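Local coordinates for protein creatinine amidohydrolase (Nostoc punctiforme PCC 73102, PDB 3NO4) that probably hydrolyses carbon-nitrogen bonds of linear amides, as a metal-dependent member of the creatininase superfamily, at residues A[120-125]-A[261-266]. Numbering follows the deposited sequence.
Sequences FSKFYF and LEFVNA
The ammonium group of K122 hydrogen-bonds to F263 O and A266 O at the C-terminal end of helix 242-265, whose end segment runs nearly antiparallel to the start of strand 122-127, which lies between strands 39-44 and 159-164 of the parallel sheet. One of these carbonyls belongs to the last turn of the helix, the other lies just beyond it. K122 NZ approaches F263 O to 2.8 Å, with a C=O...N angle of 153°. Its bond to A266 O measures 2.9 Å, and there the donor stands well above the carbonyl plane. Lysine suits the place because its long chain spans the gap between strand and helix and its terminal nitrogen has three N-H groups to share. A third strong partner is Q159 OE1 on the adjacent strand 159-164, while the bond to D267 O is weak. F263 O is gripped twice, since A266 N also donates to it, from the opposite face of its plane, at 3.2 Å; the lysine thus probably helps hold the chain where it leaves helical geometry.

The methylenes are used as well. A bend at chi2 (-86°) lays K122 CD over one face of the F263 ring, 4.0 Å from its centroid, a CH-pi contact. F263 points its ring at the sheet because its CG stands anti to the backbone N, and there its CD2 meets Y124 CD1 at 3.6 Å; the two rings are inclined by 32°. R217 and Y219 of a second subunit pack against this cluster.

Such a lysine pairs apolar shielding along its stem with carbonyl and amide oxygens at its tip, and its positive charge probably also interacts favourably with the negative end of the helix dipole.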
loop_
_atom_site.group_PDB
_atom_site.type_symbol
_atom_site.label_atom_id
_atom_site.label_comp_id
_atom_site.label_asym_id
_atom_site.label_seq_id
_atom_site.Cartn_x
_atom_site.Cartn_y
_atom_site.Cartn_z
ATOM N N PHE A 120 3.938 -16.026 21.238
ATOM C CA PHE A 120 2.480 -16.214 21.267
ATOM C C PHE A 120 2.075 -16.944 19.961
ATOM O O PHE A 120 2.609 -16.671 18.880
ATOM C CB PHE A 120 1.711 -14.886 21.399
ATOM C CG PHE A 120 1.775 -14.273 22.746
ATOM C CD1 PHE A 120 0.866 -14.674 23.765
ATOM C CD2 PHE A 120 2.727 -13.288 23.040
ATOM C CE1 PHE A 120 0.930 -14.112 25.022
ATOM C CE2 PHE A 120 2.787 -12.706 24.313
ATOM C CZ PHE A 120 1.888 -13.093 25.301
ATOM N N SER A 121 1.190 -17.923 20.081
ATOM C CA SER A 121 0.721 -18.651 18.911
ATOM C C SER A 121 -0.799 -18.951 18.844
ATOM O O SER A 121 -1.277 -19.421 17.815
ATOM C CB SER A 121 1.545 -19.938 18.782
ATOM O OG SER A 121 1.205 -20.843 19.794
ATOM N N LYS A 122 -1.536 -18.662 19.909
ATOM C CA LYS A 122 -2.977 -18.809 19.918
ATOM C C LYS A 122 -3.585 -17.441 20.171
ATOM O O LYS A 122 -3.564 -16.962 21.307
ATOM C CB LYS A 122 -3.365 -19.823 20.990
ATOM C CG LYS A 122 -2.855 -21.258 20.713
ATOM C CD LYS A 122 -3.821 -22.048 19.823
ATOM C CE LYS A 122 -3.513 -23.555 19.829
ATOM N NZ LYS A 122 -4.532 -24.332 19.051
ATOM N N PHE A 123 -4.103 -16.818 19.102
ATOM C CA PHE A 123 -4.714 -15.491 19.146
ATOM C C PHE A 123 -6.244 -15.589 19.038
ATOM O O PHE A 123 -6.782 -15.956 17.962
ATOM C CB PHE A 123 -4.171 -14.616 18.024
ATOM C CG PHE A 123 -2.736 -14.330 18.145
ATOM C CD1 PHE A 123 -1.777 -15.269 17.708
ATOM C CD2 PHE A 123 -2.294 -13.136 18.674
ATOM C CE1 PHE A 123 -0.431 -15.009 17.811
ATOM C CE2 PHE A 123 -0.936 -12.877 18.800
ATOM C CZ PHE A 123 -0.003 -13.805 18.351
ATOM N N TYR A 124 -6.925 -15.317 20.146
ATOM C CA TYR A 124 -8.406 -15.441 20.270
ATOM C C TYR A 124 -9.007 -14.037 20.333
ATOM O O TYR A 124 -8.802 -13.310 21.336
ATOM C CB TYR A 124 -8.735 -16.242 21.531
ATOM C CG TYR A 124 -10.136 -16.768 21.628
ATOM C CD1 TYR A 124 -10.557 -17.808 20.823
ATOM C CD2 TYR A 124 -11.046 -16.248 22.558
ATOM C CE1 TYR A 124 -11.842 -18.332 20.931
ATOM C CE2 TYR A 124 -12.332 -16.772 22.673
ATOM C CZ TYR A 124 -12.718 -17.808 21.841
ATOM O OH TYR A 124 -13.967 -18.334 21.929
ATOM N N PHE A 125 -9.589 -13.596 19.217
ATOM C CA PHE A 125 -10.179 -12.266 19.095
ATOM C C PHE A 125 -11.639 -12.376 19.505
ATOM O O PHE A 125 -12.416 -13.029 18.800
ATOM C CB PHE A 125 -10.116 -11.719 17.679
ATOM C CG PHE A 125 -8.723 -11.367 17.244
ATOM C CD1 PHE A 125 -7.847 -12.354 16.820
ATOM C CD2 PHE A 125 -8.263 -10.060 17.348
ATOM C CE1 PHE A 125 -6.484 -11.996 16.420
ATOM C CE2 PHE A 125 -6.939 -9.720 16.963
ATOM C CZ PHE A 125 -6.076 -10.707 16.507
ATOM N N LEU A 261 -10.713 -22.174 25.806
ATOM C CA LEU A 261 -10.006 -23.347 26.323
ATOM C C LEU A 261 -9.911 -24.435 25.233
ATOM O O LEU A 261 -8.835 -25.014 25.052
ATOM C CB LEU A 261 -10.628 -23.900 27.602
ATOM C CG LEU A 261 -10.439 -23.054 28.884
ATOM C CD1 LEU A 261 -11.292 -23.631 30.033
ATOM C CD2 LEU A 261 -8.973 -22.864 29.326
ATOM N N GLU A 262 -11.002 -24.657 24.492
ATOM C CA GLU A 262 -10.984 -25.594 23.348
ATOM C C GLU A 262 -9.971 -25.182 22.289
ATOM O O GLU A 262 -9.234 -26.005 21.798
ATOM C CB GLU A 262 -12.381 -25.781 22.723
ATOM C CG GLU A 262 -13.358 -26.588 23.614
ATOM C CD GLU A 262 -14.803 -26.695 23.050
ATOM O OE1 GLU A 262 -15.097 -26.058 21.995
ATOM O OE2 GLU A 262 -15.637 -27.419 23.674
ATOM N N PHE A 263 -9.932 -23.895 21.968
ATOM C CA PHE A 263 -8.938 -23.312 21.043
ATOM C C PHE A 263 -7.510 -23.499 21.519
ATOM O O PHE A 263 -6.724 -24.126 20.809
ATOM C CB PHE A 263 -9.248 -21.819 20.812
ATOM C CG PHE A 263 -8.260 -21.097 19.920
ATOM C CD1 PHE A 263 -7.945 -21.599 18.659
ATOM C CD2 PHE A 263 -7.680 -19.897 20.325
ATOM C CE1 PHE A 263 -7.058 -20.930 17.832
ATOM C CE2 PHE A 263 -6.804 -19.199 19.479
ATOM C CZ PHE A 263 -6.488 -19.733 18.235
ATOM N N VAL A 264 -7.187 -22.998 22.721
ATOM C CA VAL A 264 -5.809 -23.027 23.236
ATOM C C VAL A 264 -5.303 -24.474 23.441
ATOM O O VAL A 264 -4.122 -24.732 23.260
ATOM C CB VAL A 264 -5.627 -22.135 24.520
ATOM C CG1 VAL A 264 -6.104 -22.860 25.786
ATOM C CG2 VAL A 264 -4.180 -21.692 24.665
ATOM N N ASN A 265 -6.204 -25.386 23.789
ATOM C CA ASN A 265 -5.835 -26.782 24.017
ATOM C C ASN A 265 -5.784 -27.640 22.756
ATOM O O ASN A 265 -5.181 -28.699 22.803
ATOM C CB ASN A 265 -6.717 -27.438 25.090
ATOM C CG ASN A 265 -6.542 -26.788 26.475
ATOM O OD1 ASN A 265 -7.500 -26.662 27.231
ATOM N ND2 ASN A 265 -5.323 -26.381 26.800
ATOM N N ALA A 266 -6.380 -27.176 21.658
ATOM C CA ALA A 266 -6.340 -27.894 20.376
ATOM C C ALA A 266 -4.921 -27.889 19.754
ATOM O O ALA A 266 -4.097 -27.004 20.035
ATOM C CB ALA A 266 -7.355 -27.300 19.397
#